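Local structure of p-47 protein (Clostridium botulinum E1 str. 'BoNT E Beluga', 5WIX) at residues F243-L248 / F265-T270; L247-L252 / G275-K280; S303-E308 / K313-G318; Y354-M359 / S386-L391. The protein is of unknown function but has a TULIP-domain fold resembling that of bactericidal/permeability-increasing protein, a topology consistent with binding lipids or other apolar ligands. All coordinates share one frame; numbering follows the deposited sequence.

Overall arrangement
All four contacts belong to one half of the elongated molecule and reach one curled antiparallel sheet, with helices 240-252 and 370-390 packed against it. Contacts 1 and 2, with centres about 5 Å apart, share helix 240-252 and set it on neighbouring strands 265-269 and 275-279. Contact 3, the next in sequence, is a hairpin of the same sheet, its centre about 10 Å from that of contact 2; Met304 there packs on Leu248 and Leu252. Contact 4, about 10 Å from contact 3 between centres, brings helix 370-390 to strand 348-363. Leu391 touches Leu252 and Thr314, joining the two helices and the hairpin into the apolar interior of a TULIP-like module.

Contact 1 of 4, residues F243-L248 / F265-T270; sequences FMENLL and FNVINT
Val267 on strand 265-269 packs against Glu245 and Met244 of helix 240-252 through its two methyl groups, without any hydrogen bond between the segments. At the start of the strand, Phe265 turns its ring to a later turn of the same helix, against Leu249, and meets the Phe302 ring edge-to-face. Asn266 and, beyond Val267, Ile268 are tied through their backbones to Lys278 and Ile276, the antiparallel pairing that makes 265-269 the last strand of its sheet within this chain.

Val267 itself comes closest to the helix backbone, its CA 6.3 Å from the CA of Glu245, and its CB projects toward the helix. With CG1 held between the backbone N and the carbonyl carbon (chi1 41°), that methyl packs on the CG methylene and the carboxylate carbon of Glu245: Val267 CG1 lies 3.5 Å from CG and 3.8 Å from CD of Glu245. The two side chains meet nearly at right angles, and Glu245 OE1 makes a salt bridge to Lys241 NZ. A helix laid over the rim of a curled antiparallel sheet is consistent with the TULIP fold. The other methyl, Val267 CG2, stands 4.5 Å from Met244 CB; beyond CB the methionine leads away from the strand, toward Leu306 and Leu312. Further along, the Asn269 side chain touches Lys241.

Contact 2 of 4, residues L247-L252 / G275-K280; sequences LLLPKL and GIIKNK
Ile277 pushes its side chain from strand 275-279 into a set of three leucines, Leu248, Leu249 and Leu252, in the helix-on-sheet packing of this TULIP-like module. The short axes of helix and strand are 10.4 Å apart and inclined by 20°, so the two run nearly parallel, a spacing that leaves room for one layer of apolar side chains between them.

The packed side is wholly buried. Leu248 and Leu252 stand one turn apart and both present CD2 to the end of the isoleucine: Ile277 CD1 is 3.7 Å from Leu248 CD2 and 4.2 Å from Leu252 CD2. Leu249 comes to the other branch as well, because Ile277 CG2 is anti to the backbone N (CG1 at chi1 -63°) and faces the helix. Met304 and Phe265 of the flanking strands also touch Ile277 and widen the apolar patch.

The outer side is different in kind. Lys278, next along the strand, points away from the helix and is exposed, while on the helix the exposed Pro250 and the partly exposed Lys251 lie off the interface. Pro250 has no N-H to give to the preceding turn and the helix is kinked there, yet the inner row stays in step, with Leu252 N bonded to Leu248 O at 3.1 Å. Leu249 CD1 rests against both branches of the isoleucine, 3.8 Å from Ile277 CG2 and 4.0 Å from Ile277 CD1.

Contact 3 of 4, residues S303-E308 / K313-G318; sequences SMELFE and KTRLSG
The Lys313 side chain passes over one face of the Phe307 ring near the turn joining the two strands. Starting at the lysine, CB lies 3.9 Å from Phe307 CB and close to the carbonyl oxygen of Glu305. Bends at chi2 (139°) and chi3 (99°) then bring CD over that ring face, and NZ finishes 3.9 Å from Phe307 CE1. The ammonium is not in contact with Glu305, whose OE2 is 5.6 Å from Lys313 NZ, although the opposite charges may still attract.

The backbone identifies the arrangement as an antiparallel beta hairpin, strands 293-307 and 311-322, within the curled sheet. Glu305 and Lys313 form a hydrogen-bonded pair: Lys313 N gives a nearly straight bond to Glu305 O at 3.2 Å, and Glu305 N returns one to Lys313 O. Further from the turn, Arg315 N meets Ser303 O at 2.8 Å, in the carbonyl plane.

On the face of Lys313, Glu305 OE1 makes a long salt bridge, 3.7 Å, to Arg315 NH2; the carboxylate and guanidinium planes differ by 57°. On the face turned toward helix 240-252, Met304 and Thr314 form a non-hydrogen-bonded pair, with the methionine CG and CE beside Thr314 OG1.

Contact 4 of 4, residues Y354-M359 / S386-L391; sequences YSTPIM and SFRDSL
Arg388 leaves helix 370-390 with CG anti to the backbone N (chi1 169°) and bends at chi3 (70°), which carries its guanidinium up to Thr356 and Met359; these meet it at its edge and over one face. In Met359, chi1 and an extended chi2 bring SD over the planar group, 3.7 Å from Arg388 NH1, and the bend at chi3 (-44°) turns the CE methyl back toward that nitrogen. Thr356 approaches differently. Its CG2 rests 3.4 Å from Arg388 CD, while OG1 is at the guanidinium edge, 3.7 Å from Arg388 NH1, without forming a hydrogen bond. Both side chains cross the arginine at about a right angle, and the interface is one of packing at the surface.

At another part of that edge, Asp389 OD1 makes a long salt bridge to Arg388 NE, 3.9 Å away, which would partly offset the charge. Within the segment, Phe387 O takes a bond from Ser390 N. Ser390 OG gives it another, on a lone pair, with 2.6 Å between Ser390 OG and Phe387 O.

Thr356 and Met359 flank a corner at Pro357, where strand 348-363 changes direction. Inward, Phe387 packs on Leu316 and Met334 of the sheet. A long helix lying against a strongly bent antiparallel sheet is the arrangement of the TULIP fold.

Contact 1 of 4, residues F243-L248 / F265-T270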
loop_
_atom_site.group_PDB
_atom_site.type_symbol
_atom_site.label_atom_id
_atom_site.label_comp_id
_atom_site.label_asym_id
_atom_site.label_seq_id
_atom_site.Cartn_x
_atom_site.Cartn_y
_atom_site.Cartn_z
ATOM N N PHE A 243 -0.357 -5.274 8.296
ATOM C CA PHE A 243 1.032 -5.623 8.551
ATOM C C PHE A 243 1.156 -6.616 9.702
ATOM O O PHE A 243 1.803 -7.661 9.562
ATOM C CB PHE A 243 1.841 -4.384 8.878
ATOM C CG PHE A 243 3.156 -4.679 9.536
ATOM C CD1 PHE A 243 4.231 -5.152 8.792
ATOM C CD2 PHE A 243 3.330 -4.451 10.896
ATOM C CE1 PHE A 243 5.462 -5.401 9.396
ATOM C CE2 PHE A 243 4.560 -4.702 11.509
ATOM C CZ PHE A 243 5.626 -5.176 10.761
ATOM N N MET A 244 0.550 -6.269 10.839
ATOM C CA MET A 244 0.540 -7.145 12.003
ATOM C C MET A 244 0.001 -8.540 11.649
ATOM O O MET A 244 0.662 -9.558 11.895
ATOM C CB MET A 244 -0.304 -6.537 13.128
ATOM C CG MET A 244 0.372 -5.428 13.948
ATOM S SD MET A 244 2.113 -5.719 14.328
ATOM C CE MET A 244 2.211 -5.013 15.978
ATOM N N GLU A 245 -1.192 -8.565 11.054
ATOM C CA GLU A 245 -1.885 -9.810 10.748
ATOM C C GLU A 245 -1.218 -10.641 9.657
ATOM O O GLU A 245 -1.067 -11.854 9.801
ATOM C CB GLU A 245 -3.326 -9.517 10.340
ATOM C CG GLU A 245 -4.257 -10.710 10.393
ATOM C CD GLU A 245 -5.673 -10.352 9.999
ATOM O OE1 GLU A 245 -5.891 -9.212 9.532
ATOM O OE2 GLU A 245 -6.567 -11.209 10.152
ATOM N N ASN A 246 -0.812 -10.006 8.564
ATOM C CA ASN A 246 -0.426 -10.802 7.405
ATOM C C ASN A 246 1.063 -10.794 7.119
ATOM O O ASN A 246 1.537 -11.550 6.261
ATOM C CB ASN A 246 -1.216 -10.335 6.189
ATOM C CG ASN A 246 -2.711 -10.395 6.433
ATOM O OD1 ASN A 246 -3.311 -9.429 6.916
ATOM N ND2 ASN A 246 -3.318 -11.549 6.134
ATOM N N LEU A 247 1.811 -9.979 7.859
ATOM C CA LEU A 247 3.253 -9.924 7.628
ATOM C C LEU A 247 4.058 -10.392 8.829
ATOM O O LEU A 247 4.924 -11.269 8.700
ATOM C CB LEU A 247 3.672 -8.511 7.218
ATOM C CG LEU A 247 3.388 -8.290 5.735
ATOM C CD1 LEU A 247 3.808 -6.898 5.261
ATOM C CD2 LEU A 247 4.117 -9.383 4.965
ATOM N N LEU A 248 3.785 -9.820 9.995
ATOM C CA LEU A 248 4.523 -10.214 11.187
ATOM C C LEU A 248 4.057 -11.574 11.741
ATOM O O LEU A 248 4.825 -12.552 11.747
ATOM C CB LEU A 248 4.399 -9.144 12.267
ATOM C CG LEU A 248 5.273 -9.413 13.487
ATOM C CD1 LEU A 248 6.751 -9.311 13.114
ATOM C CD2 LEU A 248 4.937 -8.466 14.613
ATOM N N PHE A 265 -3.011 -17.612 17.916
ATOM C CA PHE A 265 -2.937 -16.144 18.025
ATOM C C PHE A 265 -4.125 -15.368 17.478
ATOM O O PHE A 265 -4.716 -15.731 16.455
ATOM C CB PHE A 265 -1.696 -15.627 17.308
ATOM C CG PHE A 265 -0.425 -15.933 18.015
ATOM C CD1 PHE A 265 0.025 -15.106 19.024
ATOM C CD2 PHE A 265 0.308 -17.061 17.688
ATOM C CE1 PHE A 265 1.193 -15.382 19.678
ATOM C CE2 PHE A 265 1.474 -17.355 18.343
ATOM C CZ PHE A 265 1.918 -16.511 19.344
ATOM N N ASN A 266 -4.437 -14.268 18.158
ATOM C CA ASN A 266 -5.401 -13.282 17.682
ATOM C C ASN A 266 -4.725 -11.958 17.345
ATOM O O ASN A 266 -3.697 -11.607 17.929
ATOM C CB ASN A 266 -6.487 -13.042 18.732
ATOM C CG ASN A 266 -7.725 -13.873 18.484
ATOM O OD1 ASN A 266 -7.919 -14.396 17.382
ATOM N ND2 ASN A 266 -8.579 -13.992 19.502
ATOM N N VAL A 267 -5.286 -11.214 16.399
ATOM C CA VAL A 267 -4.899 -9.815 16.301
ATOM C C VAL A 267 -6.124 -8.975 16.640
ATOM O O VAL A 267 -7.177 -9.092 16.009
ATOM C CB VAL A 267 -4.305 -9.439 14.916
ATOM C CG1 VAL A 267 -5.078 -10.087 13.776
ATOM C CG2 VAL A 267 -4.240 -7.933 14.774
ATOM N N ILE A 268 -5.967 -8.157 17.677
ATOM C CA ILE A 268 -7.058 -7.398 18.282
ATOM C C ILE A 268 -7.102 -5.948 17.772
ATOM O O ILE A 268 -6.068 -5.282 17.660
ATOM C CB ILE A 268 -6.917 -7.410 19.817
ATOM C CG1 ILE A 268 -6.974 -8.842 20.328
ATOM C CG2 ILE A 268 -8.019 -6.620 20.470
ATOM C CD1 ILE A 268 -8.339 -9.478 20.149
ATOM N N ASN A 269 -8.297 -5.458 17.463
ATOM C CA ASN A 269 -8.435 -4.110 16.933
ATOM C C ASN A 269 -8.358 -3.031 18.022
ATOM O O ASN A 269 -8.895 -3.203 19.123
ATOM C CB ASN A 269 -9.749 -3.992 16.152
ATOM C CG ASN A 269 -9.694 -4.694 14.796
ATOM O OD1 ASN A 269 -8.702 -5.340 14.453
ATOM N ND2 ASN A 269 -10.766 -4.562 14.018
ATOM N N THR A 270 -7.667 -1.932 17.707
ATOM C CA THR A 270 -7.650 -0.727 18.550
ATOM C C THR A 270 -8.106 0.489 17.726
ATOM O O THR A 270 -8.589 1.487 18.266
ATOM C CB THR A 270 -6.246 -0.462 19.159
ATOM O OG1 THR A 270 -5.232 -0.997 18.300
ATOM C CG2 THR A 270 -6.122 -1.108 20.529
#

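Contact 2 of 4, residues L247-L252 / G275-K280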
loop_
_atom_site.group_PDB
_atom_site.type_symbol
_atom_site.label_atom_id
_atom_site.label_comp_id
_atom_site.label_asym_id
_atom_site.label_seq_id
_atom_site.Cartn_x
_atom_site.Cartn_y
_atom_site.Cartn_z
ATOM N N LEU A 247 1.811 -9.979 7.859
ATOM C CA LEU A 247 3.253 -9.924 7.628
ATOM C C LEU A 247 4.058 -10.392 8.829
ATOM O O LEU A 247 4.924 -11.269 8.700
ATOM C CB LEU A 247 3.672 -8.511 7.218
ATOM C CG LEU A 247 3.388 -8.290 5.735
ATOM C CD1 LEU A 247 3.808 -6.898 5.261
ATOM C CD2 LEU A 247 4.117 -9.383 4.965
ATOM N N LEU A 248 3.785 -9.820 9.995
ATOM C CA LEU A 248 4.523 -10.214 11.187
ATOM C C LEU A 248 4.057 -11.574 11.741
ATOM O O LEU A 248 4.825 -12.552 11.747
ATOM C CB LEU A 248 4.399 -9.144 12.267
ATOM C CG LEU A 248 5.273 -9.413 13.487
ATOM C CD1 LEU A 248 6.751 -9.311 13.114
ATOM C CD2 LEU A 248 4.937 -8.466 14.613
ATOM N N LEU A 249 2.808 -11.623 12.201
ATOM C CA LEU A 249 2.233 -12.828 12.811
ATOM C C LEU A 249 2.581 -14.152 12.106
ATOM O O LEU A 249 3.070 -15.073 12.760
ATOM C CB LEU A 249 0.718 -12.685 12.907
ATOM C CG LEU A 249 -0.010 -13.732 13.727
ATOM C CD1 LEU A 249 0.291 -13.482 15.189
ATOM C CD2 LEU A 249 -1.502 -13.656 13.465
ATOM N N PRO A 250 2.358 -14.251 10.776
ATOM C CA PRO A 250 2.653 -15.523 10.092
ATOM C C PRO A 250 4.038 -16.040 10.377
ATOM O O PRO A 250 4.192 -17.249 10.595
ATOM C CB PRO A 250 2.517 -15.169 8.616
ATOM C CG PRO A 250 1.529 -14.041 8.596
ATOM C CD PRO A 250 1.801 -13.247 9.841
ATOM N N LYS A 251 5.031 -15.158 10.412
ATOM C CA LYS A 251 6.390 -15.616 10.712
ATOM C C LYS A 251 6.532 -15.988 12.199
ATOM O O LYS A 251 6.842 -17.128 12.532
ATOM C CB LYS A 251 7.423 -14.562 10.337
ATOM C CG LYS A 251 8.864 -15.025 10.528
ATOM C CD LYS A 251 9.164 -16.319 9.782
ATOM C CE LYS A 251 10.552 -16.855 10.133
ATOM N NZ LYS A 251 10.757 -18.271 9.701
ATOM N N LEU A 252 6.287 -15.009 13.063
ATOM C CA LEU A 252 6.343 -15.134 14.514
ATOM C C LEU A 252 5.662 -16.388 14.997
ATOM O O LEU A 252 6.247 -17.204 15.714
ATOM C CB LEU A 252 5.670 -13.913 15.170
ATOM C CG LEU A 252 5.466 -13.849 16.683
ATOM C CD1 LEU A 252 6.779 -13.503 17.357
ATOM C CD2 LEU A 252 4.404 -12.834 17.064
ATOM N N GLY A 275 -3.607 -2.171 15.286
ATOM C CA GLY A 275 -3.812 -3.514 15.807
ATOM C C GLY A 275 -2.724 -4.118 16.687
ATOM O O GLY A 275 -1.525 -3.926 16.443
ATOM N N ILE A 276 -3.152 -4.873 17.703
ATOM C CA ILE A 276 -2.247 -5.569 18.627
ATOM C C ILE A 276 -2.291 -7.106 18.497
ATOM O O ILE A 276 -3.356 -7.697 18.303
ATOM C CB ILE A 276 -2.565 -5.186 20.087
ATOM C CG1 ILE A 276 -2.172 -3.737 20.338
ATOM C CG2 ILE A 276 -1.828 -6.082 21.075
ATOM C CD1 ILE A 276 -2.188 -3.354 21.804
ATOM N N ILE A 277 -1.132 -7.745 18.602
ATOM C CA ILE A 277 -1.074 -9.200 18.632
ATOM C C ILE A 277 -1.231 -9.756 20.049
ATOM O O ILE A 277 -0.344 -9.590 20.893
ATOM C CB ILE A 277 0.246 -9.713 18.067
ATOM C CG1 ILE A 277 0.384 -9.315 16.594
ATOM C CG2 ILE A 277 0.325 -11.223 18.230
ATOM C CD1 ILE A 277 1.687 -9.788 15.906
ATOM N N LYS A 278 -2.351 -10.412 20.317
ATOM C CA LYS A 278 -2.469 -11.159 21.558
ATOM C C LYS A 278 -2.579 -12.666 21.298
ATOM O O LYS A 278 -2.941 -13.097 20.203
ATOM C CB LYS A 278 -3.662 -10.660 22.363
ATOM C CG LYS A 278 -3.451 -9.287 22.980
ATOM C CD LYS A 278 -4.366 -9.122 24.189
ATOM C CE LYS A 278 -4.160 -7.791 24.891
ATOM N NZ LYS A 278 -4.656 -6.650 24.070
ATOM N N ASN A 279 -2.234 -13.472 22.295
ATOM C CA ASN A 279 -2.445 -14.916 22.195
ATOM C C ASN A 279 -3.920 -15.295 22.402
ATOM O O ASN A 279 -4.633 -14.687 23.218
ATOM C CB ASN A 279 -1.570 -15.645 23.203
ATOM C CG ASN A 279 -1.905 -15.281 24.632
ATOM O OD1 ASN A 279 -2.253 -14.139 24.940
ATOM N ND2 ASN A 279 -1.803 -16.259 25.520
ATOM N N LYS A 280 -4.381 -16.292 21.648
ATOM C CA LYS A 280 -5.789 -16.703 21.690
ATOM C C LYS A 280 -5.998 -17.612 22.878
ATOM O O LYS A 280 -7.096 -17.713 23.423
ATOM C CB LYS A 280 -6.199 -17.418 20.391
ATOM C CG LYS A 280 -7.693 -17.785 20.289
ATOM C CD LYS A 280 -8.000 -18.674 19.062
ATOM C CE LYS A 280 -7.904 -17.918 17.730
ATOM N NZ LYS A 280 -8.180 -18.796 16.548
#

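Contact 3 of 4, residues S303-E308 / K313-G318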
loop_
_atom_site.group_PDB
_atom_site.type_symbol
_atom_site.label_atom_id
_atom_site.label_comp_id
_atom_site.label_asym_id
_atom_site.label_seq_id
_atom_site.Cartn_x
_atom_site.Cartn_y
_atom_site.Cartn_z
ATOM N N SER A 303 1.592 -10.626 24.295
ATOM C CA SER A 303 1.226 -9.385 23.636
ATOM C C SER A 303 2.403 -8.797 22.857
ATOM O O SER A 303 3.525 -8.717 23.358
ATOM C CB SER A 303 0.711 -8.377 24.652
ATOM O OG SER A 303 1.477 -7.188 24.563
ATOM N N MET A 304 2.132 -8.412 21.617
ATOM C CA MET A 304 3.101 -7.711 20.786
ATOM C C MET A 304 2.398 -6.535 20.112
ATOM O O MET A 304 1.573 -6.740 19.225
ATOM C CB MET A 304 3.701 -8.656 19.745
ATOM C CG MET A 304 5.019 -8.188 19.129
ATOM S SD MET A 304 5.707 -9.331 17.888
ATOM C CE MET A 304 7.469 -9.248 18.226
ATOM N N GLU A 305 2.687 -5.311 20.556
ATOM C CA GLU A 305 2.133 -4.095 19.927
ATOM C C GLU A 305 3.241 -3.265 19.269
ATOM O O GLU A 305 4.402 -3.321 19.686
ATOM C CB GLU A 305 1.356 -3.236 20.951
ATOM C CG GLU A 305 2.201 -2.304 21.825
ATOM C CD GLU A 305 1.377 -1.553 22.881
ATOM O OE1 GLU A 305 0.572 -2.202 23.582
ATOM O OE2 GLU A 305 1.538 -0.315 23.013
ATOM N N LEU A 306 2.898 -2.504 18.233
ATOM C CA LEU A 306 3.917 -1.703 17.557
ATOM C C LEU A 306 4.232 -0.457 18.373
ATOM O O LEU A 306 3.334 0.196 18.911
ATOM C CB LEU A 306 3.474 -1.325 16.156
ATOM C CG LEU A 306 4.614 -0.822 15.280
ATOM C CD1 LEU A 306 5.663 -1.891 15.127
ATOM C CD2 LEU A 306 4.100 -0.385 13.924
ATOM N N PHE A 307 5.514 -0.121 18.442
ATOM C CA PHE A 307 6.017 0.828 19.436
ATOM C C PHE A 307 7.117 1.736 18.845
ATOM O O PHE A 307 8.015 1.268 18.134
ATOM C CB PHE A 307 6.496 0.013 20.653
ATOM C CG PHE A 307 7.458 0.720 21.571
ATOM C CD1 PHE A 307 7.009 1.628 22.512
ATOM C CD2 PHE A 307 8.809 0.391 21.554
ATOM C CE1 PHE A 307 7.900 2.244 23.382
ATOM C CE2 PHE A 307 9.707 1.006 22.415
ATOM C CZ PHE A 307 9.253 1.933 23.330
ATOM N N GLU A 308 7.017 3.037 19.107
ATOM C CA GLU A 308 7.960 4.031 18.569
ATOM C C GLU A 308 8.183 3.897 17.054
ATOM O O GLU A 308 9.314 4.049 16.582
ATOM C CB GLU A 308 9.322 3.951 19.294
ATOM C CG GLU A 308 9.413 4.781 20.591
ATOM C CD GLU A 308 10.692 4.529 21.396
ATOM O OE1 GLU A 308 11.650 3.933 20.846
ATOM O OE2 GLU A 308 10.726 4.926 22.589
ATOM N N LYS A 313 7.257 -4.059 20.799
ATOM C CA LYS A 313 7.322 -4.256 22.245
ATOM C C LYS A 313 6.601 -5.548 22.576
ATOM O O LYS A 313 5.384 -5.656 22.394
ATOM C CB LYS A 313 6.680 -3.073 22.998
ATOM C CG LYS A 313 6.656 -3.194 24.533
ATOM C CD LYS A 313 6.991 -1.839 25.213
ATOM C CE LYS A 313 5.756 -1.073 25.677
ATOM N NZ LYS A 313 6.082 0.293 26.195
ATOM N N THR A 314 7.344 -6.540 23.047
ATOM C CA THR A 314 6.725 -7.811 23.386
ATOM C C THR A 314 6.603 -7.979 24.896
ATOM O O THR A 314 7.521 -7.642 25.653
ATOM C CB THR A 314 7.501 -8.949 22.796
ATOM O OG1 THR A 314 7.840 -8.618 21.427
ATOM C CG2 THR A 314 6.662 -10.201 22.846
ATOM N N ARG A 315 5.447 -8.474 25.328
ATOM C CA ARG A 315 5.111 -8.553 26.745
ATOM C C ARG A 315 4.364 -9.849 27.020
ATOM O O ARG A 315 3.148 -9.912 26.859
ATOM C CB ARG A 315 4.262 -7.353 27.151
ATOM C CG ARG A 315 4.605 -6.765 28.498
ATOM C CD ARG A 315 3.631 -5.647 28.876
ATOM N NE ARG A 315 3.587 -4.586 27.870
ATOM C CZ ARG A 315 2.499 -3.874 27.575
ATOM N NH1 ARG A 315 1.353 -4.115 28.205
ATOM N NH2 ARG A 315 2.553 -2.924 26.647
ATOM N N LEU A 316 5.103 -10.881 27.419
ATOM C CA LEU A 316 4.524 -12.196 27.717
ATOM C C LEU A 316 4.718 -12.638 29.161
ATOM O O LEU A 316 5.613 -12.170 29.866
ATOM C CB LEU A 316 5.118 -13.265 26.799
ATOM C CG LEU A 316 6.648 -13.368 26.724
ATOM C CD1 LEU A 316 7.245 -14.149 27.901
ATOM C CD2 LEU A 316 7.085 -13.970 25.380
ATOM N N SER A 317 3.894 -13.585 29.585
ATOM C CA SER A 317 4.098 -14.224 30.876
ATOM C C SER A 317 3.520 -15.636 30.911
ATOM O O SER A 317 2.539 -15.945 30.235
ATOM C CB SER A 317 3.487 -13.389 31.988
ATOM O OG SER A 317 2.103 -13.658 32.090
ATOM N N GLY A 318 4.142 -16.486 31.715
ATOM C CA GLY A 318 3.756 -17.880 31.821
ATOM C C GLY A 318 4.663 -18.605 32.795
ATOM O O GLY A 318 5.400 -17.971 33.551
#

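Contact 4 of 4, residues Y354-M359 / S386-L391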
loop_
_atom_site.group_PDB
_atom_site.type_symbol
_atom_site.label_atom_id
_atom_site.label_comp_id
_atom_site.label_asym_id
_atom_site.label_seq_id
_atom_site.Cartn_x
_atom_site.Cartn_y
_atom_site.Cartn_z
ATOM N N TYR A 354 16.421 -5.331 20.454
ATOM C CA TYR A 354 16.849 -3.970 20.808
ATOM C C TYR A 354 17.195 -3.893 22.289
ATOM O O TYR A 354 18.243 -3.372 22.680
ATOM C CB TYR A 354 15.753 -2.963 20.473
ATOM C CG TYR A 354 16.087 -1.510 20.765
ATOM C CD1 TYR A 354 16.883 -0.771 19.893
ATOM C CD2 TYR A 354 15.575 -0.863 21.889
ATOM C CE1 TYR A 354 17.180 0.566 20.142
ATOM C CE2 TYR A 354 15.867 0.478 22.144
ATOM C CZ TYR A 354 16.670 1.187 21.265
ATOM O OH TYR A 354 16.968 2.515 21.510
ATOM N N SER A 355 16.306 -4.431 23.113
ATOM C CA SER A 355 16.521 -4.424 24.550
ATOM C C SER A 355 15.724 -5.507 25.246
ATOM O O SER A 355 14.690 -5.957 24.755
ATOM C CB SER A 355 16.130 -3.074 25.129
ATOM O OG SER A 355 14.720 -2.947 25.128
ATOM N N THR A 356 16.192 -5.908 26.413
ATOM C CA THR A 356 15.398 -6.789 27.238
ATOM C C THR A 356 15.230 -6.116 28.579
ATOM O O THR A 356 15.963 -6.405 29.531
ATOM C CB THR A 356 16.029 -8.176 27.373
ATOM O OG1 THR A 356 17.456 -8.056 27.390
ATOM C CG2 THR A 356 15.641 -8.995 26.184
ATOM N N PRO A 357 14.269 -5.185 28.644
ATOM C CA PRO A 357 14.073 -4.430 29.885
ATOM C C PRO A 357 13.497 -5.284 31.016
ATOM O O PRO A 357 13.571 -4.863 32.166
ATOM C CB PRO A 357 13.109 -3.300 29.473
ATOM C CG PRO A 357 12.503 -3.709 28.192
ATOM C CD PRO A 357 13.446 -4.677 27.530
ATOM N N ILE A 358 12.966 -6.464 30.707
ATOM C CA ILE A 358 12.478 -7.381 31.743
ATOM C C ILE A 358 12.769 -8.845 31.427
ATOM O O ILE A 358 12.314 -9.369 30.409
ATOM C CB ILE A 358 10.949 -7.250 31.958
ATOM C CG1 ILE A 358 10.595 -5.923 32.646
ATOM C CG2 ILE A 358 10.426 -8.420 32.773
ATOM C CD1 ILE A 358 9.090 -5.676 32.762
ATOM N N MET A 359 13.533 -9.500 32.294
ATOM C CA MET A 359 13.638 -10.958 32.263
ATOM C C MET A 359 13.632 -11.493 33.686
ATOM O O MET A 359 14.680 -11.734 34.282
ATOM C CB MET A 359 14.885 -11.422 31.515
ATOM C CG MET A 359 14.552 -11.952 30.138
ATOM S SD MET A 359 15.916 -12.831 29.369
ATOM C CE MET A 359 17.292 -11.737 29.745
ATOM N N SER A 386 14.930 -18.758 25.539
ATOM C CA SER A 386 14.249 -19.392 24.424
ATOM C C SER A 386 13.211 -18.466 23.816
ATOM O O SER A 386 13.119 -18.377 22.600
ATOM C CB SER A 386 13.579 -20.697 24.860
ATOM O OG SER A 386 13.602 -21.634 23.787
ATOM N N PHE A 387 12.456 -17.777 24.673
ATOM C CA PHE A 387 11.391 -16.867 24.247
ATOM C C PHE A 387 11.923 -15.710 23.394
ATOM O O PHE A 387 11.625 -15.584 22.193
ATOM C CB PHE A 387 10.672 -16.280 25.459
ATOM C CG PHE A 387 9.926 -17.279 26.275
ATOM C CD1 PHE A 387 9.638 -18.538 25.772
ATOM C CD2 PHE A 387 9.495 -16.949 27.557
ATOM C CE1 PHE A 387 8.941 -19.451 26.539
ATOM C CE2 PHE A 387 8.796 -17.855 28.332
ATOM C CZ PHE A 387 8.518 -19.105 27.825
ATOM N N ARG A 388 12.692 -14.856 24.061
ATOM C CA ARG A 388 13.432 -13.801 23.402
ATOM C C ARG A 388 14.023 -14.246 22.065
ATOM O O ARG A 388 13.775 -13.632 21.036
ATOM C CB ARG A 388 14.549 -13.297 24.313
ATOM C CG ARG A 388 15.513 -12.391 23.596
ATOM C CD ARG A 388 16.540 -11.830 24.529
ATOM N NE ARG A 388 17.458 -12.863 24.963
ATOM C CZ ARG A 388 18.265 -12.744 26.010
ATOM N NH1 ARG A 388 18.254 -11.625 26.737
ATOM N NH2 ARG A 388 19.074 -13.754 26.329
ATOM N N ASP A 389 14.770 -15.339 22.081
ATOM C CA ASP A 389 15.429 -15.831 20.876
ATOM C C ASP A 389 14.443 -15.980 19.699
ATOM O O ASP A 389 14.830 -15.813 18.529
ATOM C CB ASP A 389 16.137 -17.170 21.167
ATOM C CG ASP A 389 17.494 -16.993 21.864
ATOM O OD1 ASP A 389 17.687 -16.000 22.614
ATOM O OD2 ASP A 389 18.374 -17.864 21.655
ATOM N N SER A 390 13.176 -16.261 20.013
ATOM C CA SER A 390 12.185 -16.578 18.982
ATOM C C SER A 390 11.614 -15.316 18.383
ATOM O O SER A 390 10.941 -15.367 17.360
ATOM C CB SER A 390 11.032 -17.410 19.546
ATOM O OG SER A 390 10.179 -16.582 20.328
ATOM N N LEU A 391 11.842 -14.200 19.069
ATOM C CA LEU A 391 11.439 -12.889 18.596
ATOM C C LEU A 391 12.418 -12.265 17.595
ATOM O O LEU A 391 12.271 -11.099 17.247
ATOM C CB LEU A 391 11.290 -11.937 19.775
ATOM C CG LEU A 391 10.270 -12.415 20.789
ATOM C CD1 LEU A 391 10.054 -11.340 21.856
ATOM C CD2 LEU A 391 8.962 -12.755 20.092
#